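Side-chain contact in CRISPR-associated endonuclease Cas9 (Campylobacter jejuni subsp. jejuni serotype O:2, PDB 5X2H), which is an RNA-guided DNA endonuclease of CRISPR adaptive immunity, whose natural form cuts the two strands of target DNA with separate HNH and RuvC-like nuclease domains: residues P262-P266 and L267-F271. Numbering follows the deposited sequence.
Sequences PKNSP and LAFMF. With nucleotides of chain B.
Ser265 is the N-cap of helix 266-288, and the shortest hydrogen bonds run from the first turn's amides to the carbonyls of Ser265 and Pro266. The amide of Phe269 gives its hydrogen to Ser265 O at 2.8 Å, almost straight at 175°, and Met270 N reaches Pro266 O at the same length. The capping bond proper runs from Ala268 N to Ser265 OG (3.2 Å). Serine suits this place because its short side chain, with OG set between the backbone N and the carbonyl carbon (chi1 66°), can turn back to the helix start and still use its own proton: OG donates to Pro262 O at 3.1 Å. One hydroxyl thus joins the type I turn of Pro262 to Ser265 to the helix. Pro266 fits the next position, since a first-turn residue needs no N-H for the helix; the N-H of Leu267 is bound by Asn359 OD1 of helix 355-367.

Lys263 stretches its chain away from the helix toward the guide RNA, where NZ makes a weak hydrogen bond of 3.4 Å to OP2 of U6 of chain B; Asp398 OD2 is a second, long and weak ion-pair partner of NZ.

The methyl of Ala268, small enough for this tight spot, sits against Pro262 O and Ser265 OG. Phe269 folds its ring back over the turn, CG lying beside its backbone N (chi1 -79°), and the ring of Phe335 also meets it. Asn264 CA makes a CH-pi contact over the ring face, 4.0 Å from the centroid of Phe269, and the Asn264 amide stands nearly perpendicular to the ring, with OD1 3.4 Å from Phe269 CZ.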
loop_
_atom_site.group_PDB
_atom_site.type_symbol
_atom_site.label_atom_id
_atom_site.label_comp_id
_atom_site.label_asym_id
_atom_site.label_seq_id
_atom_site.Cartn_x
_atom_site.Cartn_y
_atom_site.Cartn_z
ATOM N N PRO A 262 -10.111 14.854 -18.860
ATOM C CA PRO A 262 -8.684 14.729 -19.183
ATOM C C PRO A 262 -8.104 16.061 -19.633
ATOM O O PRO A 262 -8.752 16.832 -20.344
ATOM C CB PRO A 262 -8.663 13.694 -20.315
ATOM C CG PRO A 262 -10.027 13.758 -20.910
ATOM C CD PRO A 262 -10.957 14.066 -19.772
ATOM N N LYS A 263 -6.865 16.325 -19.213
ATOM C CA LYS A 263 -6.239 17.609 -19.515
ATOM C C LYS A 263 -6.035 17.814 -21.012
ATOM O O LYS A 263 -6.086 18.954 -21.488
ATOM C CB LYS A 263 -4.904 17.735 -18.783
ATOM C CG LYS A 263 -5.035 18.029 -17.298
ATOM C CD LYS A 263 -3.735 18.565 -16.723
ATOM C CE LYS A 263 -3.912 18.982 -15.272
ATOM N NZ LYS A 263 -2.666 19.568 -14.704
ATOM N N ASN A 264 -5.806 16.741 -21.768
ATOM C CA ASN A 264 -5.452 16.852 -23.177
ATOM C C ASN A 264 -6.663 16.830 -24.103
ATOM O O ASN A 264 -6.505 16.603 -25.307
ATOM C CB ASN A 264 -4.470 15.745 -23.564
ATOM C CG ASN A 264 -3.106 15.937 -22.933
ATOM O OD1 ASN A 264 -2.261 16.659 -23.464
ATOM N ND2 ASN A 264 -2.886 15.298 -21.788
ATOM N N SER A 265 -7.858 17.063 -23.577
ATOM C CA SER A 265 -9.018 17.184 -24.444
ATOM C C SER A 265 -9.121 18.609 -24.984
ATOM O O SER A 265 -8.620 19.551 -24.363
ATOM C CB SER A 265 -10.291 16.821 -23.687
ATOM O OG SER A 265 -10.553 17.755 -22.656
ATOM N N PRO A 266 -9.751 18.790 -26.149
ATOM C CA PRO A 266 -9.902 20.157 -26.685
ATOM C C PRO A 266 -10.604 21.103 -25.727
ATOM O O PRO A 266 -10.180 22.256 -25.583
ATOM C CB PRO A 266 -10.712 19.940 -27.972
ATOM C CG PRO A 266 -10.426 18.530 -28.366
ATOM C CD PRO A 266 -10.265 17.768 -27.078
ATOM N N LEU A 267 -11.667 20.644 -25.063
ATOM C CA LEU A 267 -12.354 21.485 -24.086
ATOM C C LEU A 267 -11.410 21.910 -22.969
ATOM O O LEU A 267 -11.377 23.084 -22.582
ATOM C CB LEU A 267 -13.561 20.744 -23.512
ATOM C CG LEU A 267 -14.947 21.313 -23.808
ATOM C CD1 LEU A 267 -15.998 20.551 -23.017
ATOM C CD2 LEU A 267 -15.003 22.801 -23.499
ATOM N N ALA A 268 -10.632 20.961 -22.438
ATOM C CA ALA A 268 -9.701 21.279 -21.360
ATOM C C ALA A 268 -8.600 22.215 -21.837
ATOM O O ALA A 268 -8.221 23.148 -21.119
ATOM C CB ALA A 268 -9.103 19.996 -20.784
ATOM N N PHE A 269 -8.065 21.974 -23.038
ATOM C CA PHE A 269 -7.131 22.926 -23.632
ATOM C C PHE A 269 -7.767 24.302 -23.759
ATOM O O PHE A 269 -7.144 25.318 -23.431
ATOM C CB PHE A 269 -6.664 22.429 -25.002
ATOM C CG PHE A 269 -5.596 21.375 -24.938
ATOM C CD1 PHE A 269 -4.678 21.360 -23.899
ATOM C CD2 PHE A 269 -5.510 20.399 -25.917
ATOM C CE1 PHE A 269 -3.693 20.391 -23.837
ATOM C CE2 PHE A 269 -4.528 19.427 -25.862
ATOM C CZ PHE A 269 -3.617 19.424 -24.819
ATOM N N MET A 270 -9.015 24.351 -24.225
ATOM C CA MET A 270 -9.712 25.625 -24.347
ATOM C C MET A 270 -9.897 26.273 -22.980
ATOM O O MET A 270 -9.621 27.465 -22.802
ATOM C CB MET A 270 -11.061 25.416 -25.037
ATOM C CG MET A 270 -11.837 26.691 -25.299
ATOM S SD MET A 270 -11.118 27.685 -26.617
ATOM C CE MET A 270 -11.222 26.542 -27.992
ATOM N N PHE A 271 -10.341 25.493 -21.993
ATOM C CA PHE A 271 -10.609 26.054 -20.672
ATOM C C PHE A 271 -9.333 26.555 -20.008
ATOM O O PHE A 271 -9.311 27.647 -19.429
ATOM C CB PHE A 271 -11.297 25.015 -19.787
ATOM C CG PHE A 271 -11.448 25.446 -18.355
ATOM C CD1 PHE A 271 -12.348 26.439 -18.008
ATOM C CD2 PHE A 271 -10.690 24.856 -17.357
ATOM C CE1 PHE A 271 -12.487 26.838 -16.693
ATOM C CE2 PHE A 271 -10.826 25.252 -16.038
ATOM C CZ PHE A 271 -11.725 26.244 -15.707
ATOM P P U B 6 -3.760 23.234 -15.209
ATOM O OP1 U B 6 -3.768 22.430 -16.457
ATOM O OP2 U B 6 -3.962 22.559 -13.903
ATOM O "O5'" U B 6 -2.393 24.046 -15.157
ATOM C "C5'" U B 6 -2.043 24.928 -16.213
ATOM C "C4'" U B 6 -0.809 25.728 -15.885
ATOM O "O4'" U B 6 -1.075 26.612 -14.766
ATOM C "C3'" U B 6 0.402 24.929 -15.438
ATOM O "O3'" U B 6 1.109 24.345 -16.516
ATOM C "C2'" U B 6 1.207 25.960 -14.660
ATOM O "O2'" U B 6 1.909 26.821 -15.544
ATOM C "C1'" U B 6 0.094 26.766 -13.988
ATOM N N1 U B 6 -0.181 26.292 -12.614
ATOM C C2 U B 6 0.676 26.715 -11.618
ATOM O O2 U B 6 1.627 27.449 -11.830
ATOM N N3 U B 6 0.379 26.245 -10.363
ATOM C C4 U B 6 -0.668 25.417 -10.014
ATOM O O4 U B 6 -0.805 25.083 -8.837
ATOM C C5 U B 6 -1.507 25.022 -11.104
ATOM C C6 U B 6 -1.242 25.463 -12.337
#